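Local coordinates for flavin-nucleotide-binding protein (Mycobacterium smegmatis, PDB 4YBN), which binds flavin-adenine dinucleotide and heme in a split beta-barrel scaffold and is probably an oxidoreductase related to pyridoxamine 5'-phosphate oxidase, at residues K17-R22 against L163-G168; A35-V40 against F48-G53; R71-G76 against L150-A155; S82-D87 against Y102-L107. One frame throughout, in Å; residues are numbered along the deposited sequence.

Contact 1 (K17-R22 against L163-G168). With FAD (flavin-adenine dinucleotide), chain K.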
# COMPACT_ATOMS: atom_id res chain seq x y z
N LYS A 17 -10.42 14.53 9.29
CA LYS A 17 -9.21 13.99 8.70
C LYS A 17 -9.09 14.22 7.18
O LYS A 17 -8.01 13.96 6.60
CB LYS A 17 -9.13 12.51 9.01
CG LYS A 17 -8.79 12.24 10.46
CD LYS A 17 -9.05 10.80 10.81
CE LYS A 17 -8.68 10.53 12.25
NZ LYS A 17 -8.40 9.07 12.38
N GLN A 18 -10.18 14.66 6.53
CA GLN A 18 -10.14 14.98 5.10
C GLN A 18 -9.35 16.26 4.92
O GLN A 18 -9.52 17.18 5.71
CB GLN A 18 -11.50 15.16 4.53
CG GLN A 18 -11.49 15.41 3.03
CD GLN A 18 -12.71 14.82 2.31
OE1 GLN A 18 -13.78 14.58 2.91
NE2 GLN A 18 -12.55 14.55 1.01
N SER A 19 -8.45 16.29 3.93
CA SER A 19 -7.73 17.51 3.54
C SER A 19 -8.01 17.88 2.10
O SER A 19 -7.96 17.03 1.24
CB SER A 19 -6.23 17.32 3.70
OG SER A 19 -5.53 18.38 3.01
N THR A 20 -8.27 19.14 1.81
CA THR A 20 -8.40 19.62 0.43
C THR A 20 -7.12 20.26 -0.12
O THR A 20 -7.14 20.90 -1.16
CB THR A 20 -9.50 20.67 0.34
OG1 THR A 20 -9.20 21.72 1.27
CG2 THR A 20 -10.90 20.03 0.66
N SER A 21 -5.99 20.12 0.55
CA SER A 21 -4.79 20.70 0.02
C SER A 21 -4.16 19.83 -1.12
O SER A 21 -3.72 18.69 -0.89
CB SER A 21 -3.79 20.90 1.11
OG SER A 21 -2.53 21.27 0.55
N ARG A 22 -4.10 20.43 -2.31
CA ARG A 22 -3.43 19.83 -3.45
C ARG A 22 -1.95 19.68 -3.18
O ARG A 22 -1.28 18.76 -3.68
CB ARG A 22 -3.67 20.72 -4.69
CG ARG A 22 -2.93 20.28 -5.93
CD ARG A 22 -3.34 18.89 -6.41
NE ARG A 22 -2.28 18.38 -7.28
CZ ARG A 22 -2.22 18.56 -8.61
NH1 ARG A 22 -1.16 18.11 -9.28
NH2 ARG A 22 -3.24 19.15 -9.27
N LEU A 163 -8.29 13.20 -0.22
CA LEU A 163 -7.11 12.96 0.62
C LEU A 163 -7.53 12.83 2.08
O LEU A 163 -8.25 13.70 2.69
CB LEU A 163 -6.08 14.07 0.42
CG LEU A 163 -4.77 13.94 1.20
CD1 LEU A 163 -3.87 12.81 0.79
CD2 LEU A 163 -4.04 15.25 1.11
N LYS A 164 -7.10 11.75 2.71
CA LYS A 164 -7.36 11.56 4.16
C LYS A 164 -6.08 11.38 4.96
O LYS A 164 -5.18 10.61 4.58
CB LYS A 164 -8.27 10.39 4.33
CG LYS A 164 -8.73 10.21 5.79
CD LYS A 164 -9.98 9.34 5.92
CE LYS A 164 -10.54 9.37 7.37
NZ LYS A 164 -11.56 8.28 7.49
N LEU A 165 -5.96 12.17 6.02
CA LEU A 165 -4.73 12.27 6.80
C LEU A 165 -5.03 11.93 8.27
O LEU A 165 -5.86 12.60 8.88
CB LEU A 165 -4.13 13.70 6.74
CG LEU A 165 -4.04 14.41 5.37
CD1 LEU A 165 -3.60 15.88 5.51
CD2 LEU A 165 -3.05 13.67 4.47
N SER A 166 -4.32 10.96 8.84
CA SER A 166 -4.38 10.65 10.28
C SER A 166 -3.01 10.66 10.87
O SER A 166 -2.23 9.78 10.59
CB SER A 166 -4.98 9.29 10.50
OG SER A 166 -5.49 9.22 11.82
N GLU A 167 -2.65 11.71 11.60
CA GLU A 167 -1.32 11.77 12.21
C GLU A 167 -1.41 12.19 13.66
O GLU A 167 -0.47 12.81 14.18
CB GLU A 167 -0.40 12.75 11.45
CG GLU A 167 -0.21 12.46 9.95
CD GLU A 167 0.53 11.15 9.68
OE1 GLU A 167 1.21 10.62 10.58
OE2 GLU A 167 0.43 10.64 8.56
N GLY A 168 -2.50 11.83 14.32
CA GLY A 168 -2.79 12.31 15.68
C GLY A 168 -2.30 11.36 16.73
O GLY A 168 -1.41 10.50 16.45
PA FAD K . -17.29 6.37 2.26
O1A FAD K . -18.30 7.38 2.75
O2A FAD K . -17.78 4.98 2.03
O5B FAD K . -16.52 7.03 0.95
C5B FAD K . -16.85 8.33 0.43
C4B FAD K . -15.62 9.01 -0.20
O4B FAD K . -14.67 9.35 0.83
C3B FAD K . -14.75 8.13 -1.11
O3B FAD K . -15.28 7.88 -2.42
C2B FAD K . -13.38 8.82 -1.05
O2B FAD K . -13.24 9.84 -2.04
C1B FAD K . -13.34 9.47 0.34
N9A FAD K . -12.40 8.72 1.19
C8A FAD K . -12.84 7.87 2.15
N7A FAD K . -11.77 7.27 2.75
C5A FAD K . -10.65 7.73 2.17
C6A FAD K . -9.20 7.45 2.37
N6A FAD K . -8.87 6.57 3.34
N1A FAD K . -8.31 8.13 1.59
C2A FAD K . -8.71 9.00 0.61
N3A FAD K . -10.02 9.27 0.41
C4A FAD K . -11.04 8.70 1.14
N1 FAD K . -11.09 2.48 8.26
C2 FAD K . -11.73 1.58 9.07
O2 FAD K . -12.97 1.76 9.11
N3 FAD K . -11.07 0.60 9.76
C4 FAD K . -9.71 0.41 9.61
O4 FAD K . -8.99 -0.49 10.14
C4X FAD K . -8.95 1.36 8.78
N5 FAD K . -7.61 1.24 8.59
C5X FAD K . -6.97 2.11 7.76
C6 FAD K . -5.63 2.00 7.58
C7 FAD K . -4.98 2.92 6.77
C7M FAD K . -3.51 2.80 6.55
C8 FAD K . -5.70 3.99 6.05
C8M FAD K . -4.99 4.93 5.12
C9 FAD K . -7.05 4.10 6.23
C9A FAD K . -7.70 3.19 7.06
N10 FAD K . -9.09 3.29 7.22
C10 FAD K . -9.74 2.41 8.08
C1' FAD K . -9.85 4.38 6.56
C2' FAD K . -10.74 3.95 5.43
O2' FAD K . -10.02 4.11 4.21
C3' FAD K . -11.94 4.91 5.42
O3' FAD K . -11.45 6.29 5.51
C4' FAD K . -12.93 4.53 6.54
O4' FAD K . -13.39 3.16 6.40
C5' FAD K . -14.12 5.47 6.53
O5' FAD K . -14.59 5.55 5.19
P FAD K . -15.97 6.31 4.83
O1P FAD K . -15.77 7.70 5.38
O2P FAD K . -17.12 5.48 5.28
O3P FAD K . -15.98 6.35 3.24
O HOH W 1 -9.88 15.62 0.09

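Contact 2 (A35-V40 against F48-G53). With FAD (flavin-adenine dinucleotide), chain H.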
# COMPACT_ATOMS: atom_id res chain seq x y z
N ALA A 35 0.77 2.38 -6.45
CA ALA A 35 -0.65 2.67 -6.43
C ALA A 35 -1.40 1.33 -6.51
O ALA A 35 -0.89 0.33 -7.06
CB ALA A 35 -1.01 3.53 -7.64
N THR A 36 -2.62 1.30 -6.01
CA THR A 36 -3.44 0.18 -6.24
C THR A 36 -4.55 0.70 -7.12
O THR A 36 -5.19 1.66 -6.76
CB THR A 36 -3.98 -0.42 -4.94
OG1 THR A 36 -2.86 -0.87 -4.17
CG2 THR A 36 -4.83 -1.56 -5.24
N VAL A 37 -4.79 0.02 -8.23
CA VAL A 37 -5.76 0.45 -9.22
C VAL A 37 -6.93 -0.53 -9.24
O VAL A 37 -6.75 -1.71 -9.24
CB VAL A 37 -5.16 0.48 -10.60
CG1 VAL A 37 -6.23 0.75 -11.65
CG2 VAL A 37 -4.06 1.51 -10.68
N ALA A 38 -8.12 0.01 -9.14
CA ALA A 38 -9.36 -0.76 -9.13
C ALA A 38 -10.17 -0.42 -10.38
O ALA A 38 -10.26 0.76 -10.77
CB ALA A 38 -10.14 -0.38 -7.91
N LEU A 39 -10.75 -1.44 -11.01
CA LEU A 39 -11.60 -1.29 -12.12
C LEU A 39 -12.65 -2.43 -12.07
O LEU A 39 -12.64 -3.28 -11.18
CB LEU A 39 -10.83 -1.34 -13.41
CG LEU A 39 -10.11 -2.61 -13.81
CD1 LEU A 39 -10.01 -2.71 -15.31
CD2 LEU A 39 -8.72 -2.63 -13.18
N VAL A 40 -13.56 -2.41 -13.03
CA VAL A 40 -14.66 -3.37 -13.08
C VAL A 40 -14.51 -4.17 -14.37
O VAL A 40 -14.22 -3.60 -15.45
CB VAL A 40 -15.96 -2.61 -13.09
CG1 VAL A 40 -17.15 -3.56 -13.01
CG2 VAL A 40 -16.05 -1.64 -11.92
N PHE A 48 -5.22 -4.17 -8.69
CA PHE A 48 -3.86 -4.62 -8.91
C PHE A 48 -2.93 -3.51 -8.53
O PHE A 48 -3.26 -2.36 -8.61
CB PHE A 48 -3.63 -5.10 -10.33
CG PHE A 48 -3.79 -4.04 -11.38
CD1 PHE A 48 -2.71 -3.32 -11.81
CD2 PHE A 48 -4.99 -3.82 -11.98
CE1 PHE A 48 -2.82 -2.35 -12.82
CE2 PHE A 48 -5.12 -2.82 -12.96
CZ PHE A 48 -4.03 -2.09 -13.37
N PRO A 49 -1.79 -3.84 -8.01
CA PRO A 49 -0.82 -2.88 -7.69
C PRO A 49 0.01 -2.48 -8.88
O PRO A 49 0.22 -3.29 -9.84
CB PRO A 49 0.09 -3.65 -6.70
CG PRO A 49 -0.03 -5.03 -7.11
CD PRO A 49 -1.39 -5.21 -7.65
N ILE A 50 0.55 -1.29 -8.89
CA ILE A 50 1.40 -0.88 -10.01
C ILE A 50 2.23 0.32 -9.63
O ILE A 50 1.79 1.18 -8.86
CB ILE A 50 0.51 -0.57 -11.26
CG1 ILE A 50 1.39 -0.42 -12.50
CG2 ILE A 50 -0.26 0.69 -11.01
CD1 ILE A 50 0.83 -0.74 -13.87
N GLY A 51 3.46 0.43 -10.13
CA GLY A 51 4.19 1.71 -9.90
C GLY A 51 3.62 2.92 -10.63
O GLY A 51 3.10 2.81 -11.73
N PHE A 52 3.66 4.09 -10.03
CA PHE A 52 3.17 5.25 -10.75
C PHE A 52 4.15 6.40 -10.46
O PHE A 52 4.89 6.39 -9.44
CB PHE A 52 1.78 5.62 -10.30
CG PHE A 52 1.77 6.35 -9.01
CD1 PHE A 52 1.81 5.64 -7.78
CD2 PHE A 52 1.81 7.74 -8.97
CE1 PHE A 52 1.93 6.28 -6.56
CE2 PHE A 52 1.91 8.39 -7.76
CZ PHE A 52 2.01 7.68 -6.55
N GLY A 53 4.14 7.41 -11.30
CA GLY A 53 4.80 8.68 -10.98
C GLY A 53 3.87 9.84 -11.31
O GLY A 53 3.06 9.75 -12.24
PA FAD H . -4.17 -10.30 -15.41
O1A FAD H . -4.00 -11.40 -16.43
O2A FAD H . -4.90 -9.04 -15.81
O5B FAD H . -4.96 -10.89 -14.11
C5B FAD H . -5.31 -12.26 -13.92
C4B FAD H . -5.28 -12.61 -12.43
O4B FAD H . -3.93 -12.90 -11.99
C3B FAD H . -5.72 -11.48 -11.49
O3B FAD H . -7.13 -11.25 -11.33
C2B FAD H . -5.11 -11.89 -10.18
O2B FAD H . -6.04 -12.77 -9.57
C1B FAD H . -3.78 -12.54 -10.61
N9A FAD H . -2.72 -11.50 -10.41
C8A FAD H . -2.15 -10.77 -11.39
N7A FAD H . -1.25 -9.87 -10.87
C5A FAD H . -1.25 -10.03 -9.53
C6A FAD H . -0.53 -9.39 -8.41
N6A FAD H . 0.37 -8.42 -8.69
N1A FAD H . -0.83 -9.87 -7.16
C2A FAD H . -1.70 -10.88 -6.90
N3A FAD H . -2.38 -11.47 -7.89
C4A FAD H . -2.22 -11.10 -9.21
N1 FAD H . 3.15 -4.01 -13.70
C2 FAD H . 3.47 -3.20 -14.75
O2 FAD H . 3.06 -3.61 -15.86
N3 FAD H . 4.20 -2.05 -14.62
C4 FAD H . 4.60 -1.60 -13.40
O4 FAD H . 5.25 -0.56 -13.18
C4X FAD H . 4.28 -2.44 -12.20
N5 FAD H . 4.69 -2.06 -10.97
C5X FAD H . 4.40 -2.83 -9.89
C6 FAD H . 4.80 -2.42 -8.61
C7 FAD H . 4.49 -3.18 -7.49
C7M FAD H . 4.96 -2.71 -6.14
C8 FAD H . 3.74 -4.44 -7.66
C8M FAD H . 3.35 -5.30 -6.49
C9 FAD H . 3.33 -4.84 -8.90
C9A FAD H . 3.62 -4.09 -10.03
N10 FAD H . 3.17 -4.50 -11.32
C10 FAD H . 3.52 -3.69 -12.43
C1' FAD H . 2.46 -5.77 -11.49
C2' FAD H . 0.97 -5.76 -11.71
O2' FAD H . 0.33 -6.10 -10.47
C3' FAD H . 0.63 -6.83 -12.78
O3' FAD H . 1.20 -8.13 -12.40
C4' FAD H . 0.95 -6.43 -14.24
O4' FAD H . 0.28 -5.20 -14.63
C5' FAD H . 0.51 -7.51 -15.24
O5' FAD H . -0.81 -7.99 -14.91
P FAD H . -1.64 -9.05 -15.82
O1P FAD H . -0.67 -10.10 -16.31
O2P FAD H . -2.43 -8.19 -16.79
O3P FAD H . -2.70 -9.84 -14.86

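Contact 3 (R71-G76 against L150-A155)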
# COMPACT_ATOMS: atom_id res chain seq x y z
N ARG A 71 -4.52 -3.18 -20.77
CA ARG A 71 -5.39 -3.06 -21.95
C ARG A 71 -6.79 -2.61 -21.62
O ARG A 71 -7.38 -1.84 -22.34
CB ARG A 71 -5.49 -4.38 -22.74
CG ARG A 71 -4.35 -4.65 -23.69
CD ARG A 71 -4.62 -5.95 -24.43
NE ARG A 71 -3.42 -6.37 -25.14
CZ ARG A 71 -3.38 -7.40 -25.98
NH1 ARG A 71 -4.47 -8.13 -26.21
NH2 ARG A 71 -2.23 -7.70 -26.60
N ALA A 72 -7.32 -3.08 -20.53
CA ALA A 72 -8.66 -2.73 -20.09
C ALA A 72 -8.72 -1.26 -19.78
O ALA A 72 -9.61 -0.55 -20.22
CB ALA A 72 -9.07 -3.57 -18.90
N LEU A 73 -7.69 -0.73 -19.14
CA LEU A 73 -7.64 0.66 -18.87
C LEU A 73 -7.42 1.49 -20.13
O LEU A 73 -7.98 2.55 -20.27
CB LEU A 73 -6.48 0.95 -17.92
CG LEU A 73 -6.63 0.39 -16.48
CD1 LEU A 73 -5.30 0.62 -15.77
CD2 LEU A 73 -7.73 1.13 -15.76
N ALA A 74 -6.58 1.00 -21.02
CA ALA A 74 -6.32 1.68 -22.28
C ALA A 74 -7.64 1.79 -23.13
O ALA A 74 -7.91 2.79 -23.76
CB ALA A 74 -5.35 0.92 -23.08
N GLU A 75 -8.49 0.80 -22.99
CA GLU A 75 -9.78 0.74 -23.70
C GLU A 75 -10.86 1.55 -22.99
O GLU A 75 -12.00 1.62 -23.46
CB GLU A 75 -10.21 -0.70 -23.86
CG GLU A 75 -9.31 -1.41 -24.88
CD GLU A 75 -9.47 -2.95 -24.94
OE1 GLU A 75 -10.37 -3.56 -24.33
OE2 GLU A 75 -8.64 -3.60 -25.60
N GLY A 76 -10.53 2.21 -21.88
CA GLY A 76 -11.44 3.14 -21.31
C GLY A 76 -12.10 2.73 -20.00
O GLY A 76 -12.95 3.44 -19.51
N LEU A 150 3.02 0.19 -22.91
CA LEU A 150 1.80 0.92 -22.82
C LEU A 150 2.04 1.88 -21.70
O LEU A 150 2.41 1.49 -20.60
CB LEU A 150 0.74 -0.10 -22.47
CG LEU A 150 -0.72 0.23 -22.59
CD1 LEU A 150 -1.04 0.87 -23.93
CD2 LEU A 150 -1.52 -1.07 -22.42
N ALA A 151 1.92 3.14 -21.98
CA ALA A 151 1.93 4.16 -20.96
C ALA A 151 0.60 4.81 -20.89
O ALA A 151 0.03 5.11 -21.92
CB ALA A 151 3.00 5.21 -21.34
N LEU A 152 0.11 5.08 -19.68
CA LEU A 152 -1.21 5.62 -19.44
C LEU A 152 -1.21 6.71 -18.43
O LEU A 152 -0.44 6.64 -17.47
CB LEU A 152 -2.14 4.52 -18.90
CG LEU A 152 -2.20 3.24 -19.75
CD1 LEU A 152 -2.78 2.10 -18.94
CD2 LEU A 152 -3.08 3.49 -20.93
N ALA A 153 -2.10 7.70 -18.56
CA ALA A 153 -2.09 8.88 -17.68
C ALA A 153 -3.48 9.21 -17.24
O ALA A 153 -4.41 9.22 -18.05
CB ALA A 153 -1.51 10.08 -18.44
N LEU A 154 -3.62 9.41 -15.95
CA LEU A 154 -4.84 9.86 -15.35
C LEU A 154 -4.69 11.28 -14.88
O LEU A 154 -3.78 11.59 -14.13
CB LEU A 154 -5.14 8.93 -14.17
CG LEU A 154 -6.37 9.25 -13.31
CD1 LEU A 154 -7.59 8.89 -14.13
CD2 LEU A 154 -6.41 8.52 -12.00
N ALA A 155 -5.60 12.13 -15.32
CA ALA A 155 -5.62 13.55 -14.98
C ALA A 155 -5.90 13.79 -13.54
O ALA A 155 -6.83 13.24 -13.00
CB ALA A 155 -6.66 14.30 -15.85

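Contact 4 (S82-D87 against Y102-L107). With FAD (flavin-adenine dinucleotide), chain K.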
# COMPACT_ATOMS: atom_id res chain seq x y z
N SER A 82 -5.74 4.14 -5.70
CA SER A 82 -5.48 4.38 -4.29
C SER A 82 -3.99 4.38 -3.98
O SER A 82 -3.22 3.51 -4.42
CB SER A 82 -6.26 3.29 -3.45
OG SER A 82 -5.92 3.38 -2.09
N VAL A 83 -3.59 5.39 -3.22
CA VAL A 83 -2.18 5.59 -2.84
C VAL A 83 -2.13 5.83 -1.35
O VAL A 83 -2.74 6.77 -0.85
CB VAL A 83 -1.48 6.77 -3.59
CG1 VAL A 83 -0.01 6.86 -3.17
CG2 VAL A 83 -1.58 6.50 -5.10
N THR A 84 -1.35 5.01 -0.65
CA THR A 84 -1.36 4.98 0.82
C THR A 84 0.05 4.89 1.42
O THR A 84 0.91 4.13 0.96
CB THR A 84 -2.25 3.76 1.28
OG1 THR A 84 -3.61 4.01 0.88
CG2 THR A 84 -2.26 3.61 2.76
N ALA A 85 0.27 5.75 2.39
CA ALA A 85 1.42 5.72 3.26
C ALA A 85 1.02 5.37 4.66
O ALA A 85 0.24 6.06 5.26
CB ALA A 85 2.06 7.07 3.26
N LEU A 86 1.55 4.27 5.16
CA LEU A 86 1.33 3.83 6.56
C LEU A 86 2.45 4.37 7.40
O LEU A 86 3.59 3.97 7.18
CB LEU A 86 1.39 2.32 6.60
CG LEU A 86 1.20 1.56 7.94
CD1 LEU A 86 -0.05 2.01 8.61
CD2 LEU A 86 1.15 0.07 7.70
N ASP A 87 2.13 5.28 8.32
CA ASP A 87 3.05 6.05 9.10
C ASP A 87 3.22 5.63 10.53
O ASP A 87 4.11 6.10 11.18
CB ASP A 87 2.60 7.52 9.12
CG ASP A 87 2.67 8.14 7.74
OD1 ASP A 87 3.48 7.63 6.94
OD2 ASP A 87 1.96 9.10 7.46
N TYR A 102 -1.67 7.35 9.10
CA TYR A 102 -1.54 7.14 7.64
C TYR A 102 -1.90 8.37 6.85
O TYR A 102 -2.46 9.33 7.40
CB TYR A 102 -2.46 6.04 7.24
CG TYR A 102 -3.93 6.42 7.45
CD1 TYR A 102 -4.59 7.26 6.54
CD2 TYR A 102 -4.66 5.93 8.55
CE1 TYR A 102 -5.93 7.59 6.70
CE2 TYR A 102 -6.01 6.24 8.70
CZ TYR A 102 -6.63 7.08 7.78
OH TYR A 102 -7.96 7.40 7.92
N ARG A 103 -1.60 8.34 5.54
CA ARG A 103 -2.03 9.36 4.58
C ARG A 103 -2.52 8.55 3.38
O ARG A 103 -1.85 7.59 2.99
CB ARG A 103 -0.85 10.19 4.14
CG ARG A 103 -0.20 11.13 5.13
CD ARG A 103 1.13 11.60 4.57
NE ARG A 103 2.13 10.59 4.88
CZ ARG A 103 3.34 10.50 4.36
NH1 ARG A 103 3.75 11.39 3.45
NH2 ARG A 103 4.14 9.48 4.75
N SER A 104 -3.68 8.85 2.83
CA SER A 104 -4.18 8.07 1.76
C SER A 104 -4.87 8.98 0.73
O SER A 104 -5.55 9.93 1.13
CB SER A 104 -5.25 7.04 2.27
OG SER A 104 -5.55 6.20 1.12
N ALA A 105 -4.69 8.71 -0.55
CA ALA A 105 -5.40 9.49 -1.57
C ALA A 105 -6.12 8.53 -2.43
O ALA A 105 -5.63 7.42 -2.69
CB ALA A 105 -4.41 10.31 -2.36
N THR A 106 -7.28 8.94 -2.91
CA THR A 106 -8.04 8.18 -3.87
C THR A 106 -8.39 9.11 -5.05
O THR A 106 -8.81 10.24 -4.81
CB THR A 106 -9.34 7.65 -3.28
OG1 THR A 106 -9.09 7.10 -1.97
CG2 THR A 106 -9.82 6.54 -4.18
N LEU A 107 -8.06 8.69 -6.27
CA LEU A 107 -8.32 9.42 -7.51
C LEU A 107 -9.23 8.62 -8.49
O LEU A 107 -9.10 7.41 -8.61
CB LEU A 107 -7.03 9.71 -8.26
CG LEU A 107 -6.07 10.50 -7.35
CD1 LEU A 107 -5.10 9.57 -6.60
CD2 LEU A 107 -5.32 11.52 -8.17
PA FAD K . -17.29 6.37 2.26
O1A FAD K . -18.30 7.38 2.75
O2A FAD K . -17.78 4.98 2.03
O5B FAD K . -16.52 7.03 0.95
C5B FAD K . -16.85 8.33 0.43
C4B FAD K . -15.62 9.01 -0.20
O4B FAD K . -14.67 9.35 0.83
C3B FAD K . -14.75 8.13 -1.11
O3B FAD K . -15.28 7.88 -2.42
C2B FAD K . -13.38 8.82 -1.05
O2B FAD K . -13.24 9.84 -2.04
C1B FAD K . -13.34 9.47 0.34
N9A FAD K . -12.40 8.72 1.19
C8A FAD K . -12.84 7.87 2.15
N7A FAD K . -11.77 7.27 2.75
C5A FAD K . -10.65 7.73 2.17
C6A FAD K . -9.20 7.45 2.37
N6A FAD K . -8.87 6.57 3.34
N1A FAD K . -8.31 8.13 1.59
C2A FAD K . -8.71 9.00 0.61
N3A FAD K . -10.02 9.27 0.41
C4A FAD K . -11.04 8.70 1.14
N1 FAD K . -11.09 2.48 8.26
C2 FAD K . -11.73 1.58 9.07
O2 FAD K . -12.97 1.76 9.11
N3 FAD K . -11.07 0.60 9.76
C4 FAD K . -9.71 0.41 9.61
O4 FAD K . -8.99 -0.49 10.14
C4X FAD K . -8.95 1.36 8.78
N5 FAD K . -7.61 1.24 8.59
C5X FAD K . -6.97 2.11 7.76
C6 FAD K . -5.63 2.00 7.58
C7 FAD K . -4.98 2.92 6.77
C7M FAD K . -3.51 2.80 6.55
C8 FAD K . -5.70 3.99 6.05
C8M FAD K . -4.99 4.93 5.12
C9 FAD K . -7.05 4.10 6.23
C9A FAD K . -7.70 3.19 7.06
N10 FAD K . -9.09 3.29 7.22
C10 FAD K . -9.74 2.41 8.08
C1' FAD K . -9.85 4.38 6.56
C2' FAD K . -10.74 3.95 5.43
O2' FAD K . -10.02 4.11 4.21
C3' FAD K . -11.94 4.91 5.42
O3' FAD K . -11.45 6.29 5.51
C4' FAD K . -12.93 4.53 6.54
O4' FAD K . -13.39 3.16 6.40
C5' FAD K . -14.12 5.47 6.53
O5' FAD K . -14.59 5.55 5.19
P FAD K . -15.97 6.31 4.83
O1P FAD K . -15.77 7.70 5.38
O2P FAD K . -17.12 5.48 5.28
O3P FAD K . -15.98 6.35 3.24
O HOH W 2 -7.00 5.45 -0.84

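Contact 1 (K17-R22 against L163-G168)
Q18 pairs with K164 in a single beta bridge, by which the segment leading into helix 22-29 lies against strand 161-166 of the split beta-barrel. Two nearly straight backbone bonds frame the bridge: L165 N donates to K17 O over 2.8 Å, and S19 N to L163 O over 2.9 Å. Packing is tight where S19 meets L163 and L165. CB of S19 sits 3.5 Å from CD1 of L165, while its OG turns back along its own segment to accept from S21 N at 3.0 Å, an ST turn. S21 then serves as the N-cap of helix 22-29, its OG bound to R24 N. Next to this turn a water ties the segments together, donating to S19 O at 2.6 Å and accepting from both Q18 NE2 and L163 N.

The packing thins beyond the bridge at both ends: T20 on one segment and E167 on the other are exposed and touch nothing across the pair.

Toward the cofactors the two lysines cross obliquely, K17 CB lying 3.8 Å from K164 CE. Both chains are extended beyond CG, which carries their ammonium groups to one heme carboxylate: K17 NZ bonds HEM O1A and K164 NZ bonds HEM O2A. Two positive charges at this anion probably offset its charge. K164 NZ also binds R13 O, so this nitrogen links protein, heme and flavin through its further bond to O3' of FAD at 2.8 Å, while K17 NZ holds S166 OG at 3.0 Å.

Contact 2 (A35-V40 against F48-G53)
V37 lays its branched CB over one face of the F48 ring, 3.9 Å above the plane and displaced toward the rim, while L39 CD2 fits against the ring edge, 3.6 Å from CE2. The same phenyl is thus met on a face and at its edge, and W69 stacks with it as well. F48 has CG between its backbone N and carbonyl carbon (chi1 64°), which lays the ring alongside V37 in the hairpin of strands 34-41 and 44-55. Next along this face of the sheet, V37 CG2 meets I50 CG2 at 3.9 Å. F52 packs against the small A35, its CD1 3.5 Å from A35 CB.

Four backbone bonds set the antiparallel register, two each at the hydrogen-bonded pairs A35-I50 and V37-F48; V37 N to F48 O, for example, measures 2.9 Å at 177°. Between them T36 and P49 form a non-hydrogen-bonded pair, where the missing N-H of proline costs the ladder nothing.

The V37 side is apolar between the strands, but I50 carries it on to the flavin, its CG1 3.5 Å from C4X of FAD. P49 O accepts from O2' of FAD at 2.9 Å, so a backbone carbonyl of the strand helps to fix the ribityl chain.

Contact 3 (R71-G76 against L150-A155)
R71, whose backbone N is met by L150 CD2 at 4.0 Å, supplies the shortest polar bond of this contact: its O accepts from E75 N at 2.9 Å, at the C-terminal end of helix 68-74. E75 N makes a second, weak bond to A72 O. The helix then ends in a Schellman motif at G76, which has positive phi (109°) and gives its N to L73 O at 3.0 Å.

Across to strand 149-155 the meeting is purely apolar. L152 reaches the helix with the two prongs of its isobutyl group: CD1 lies 4.0 Å from L73 CB, and CD2 lies 3.9 Å from A74 CA. Its CG stands anti to the carbonyl carbon (chi1 -53°), a setting that turns this fork against the last helical turn. L150 CD2, besides meeting R71 N, has the more distant A74 CB 4.4 Å away. R71 sets out away from the strand, and its NE is bound to T65 O.

I61 of strand 58-64 touches both L73 and L152, placing the contact where the helix lies against the barrel. With no hydrogen bond between the segments and a modest 179 Å² buried, helix and strand are joined by shape and dispersion alone, and each keeps its polar backbone bonds to itself or to other partners.

Contact 4 (S82-D87 against Y102-L107)
The beta hairpin of strands 78-91 and 99-108 forms one wall of the flavin pocket, its segments running 178° apart. Backbone bonds join the hydrogen-bonded pairs V83-A105 and A85-R103, with A105 N giving to V83 O at 2.8 Å.

On the pocket side, which carries S82, T84, S104 and T106, hydroxyls meet one another. T84 OG1 and S104 OG share a hydrogen bond of 2.9 Å. A water sits among four protein oxygens: S82 OG and S104 OG, each at 2.6 Å, T106 OG1, and A105 O, to which it donates. S104 OG is therefore held by both a hydroxyl and this water, which probably fixes its rotation beside the adenine, whose N1A is 3.3 Å from S104 CB. Y102 has CG between its backbone N and carbonyl carbon (chi1 65°), placing the ring face against the dimethylbenzene end of the flavin, with C8 of FAD over its centre; the closeness of C8M to CD1 makes the exact spacing doubtful. Y102 OH bonds HEM O1A.

On the other side, R103 bends at chi3 and grips D87 side-on. NH2 meets OD1 at 2.9 Å, close to the guanidinium plane, and NE meets OD2 at 3.0 Å through the syn lone pair; the two planes are turned by 32°. A85 CB covers a face of the guanidinium.

P49 of the second subunit packs on S104, and L34 of that subunit on T84. A hairpin whose one face lines a flavin pocket at a subunit interface is characteristic of the split beta-barrel FMN-binding family.

In the fold
Contacts 1, 2 and 4 join neighbouring strands, or a strand and a loop, of one curled antiparallel sheet, and contact 3 lays helix 68-74 on a face of it. Along the chain contact 2 comes first, then contact 3, whose two segments enclose contact 4; contact 1 spans them all. Strands 34-41 and 78-91 are adjacent, linking contacts 2 and 4, whose centres lie 12 Å apart; strands 99-108 and 161-166 link contacts 4 and 1, with centres 10 Å apart. Contacts 1 and 3 are most distant, at 28 Å between centres. Contacts 1 and 4 touch one FAD and contact 2 the other, so each flavin is bound by residues of both subunits, and the dimer completes both sites.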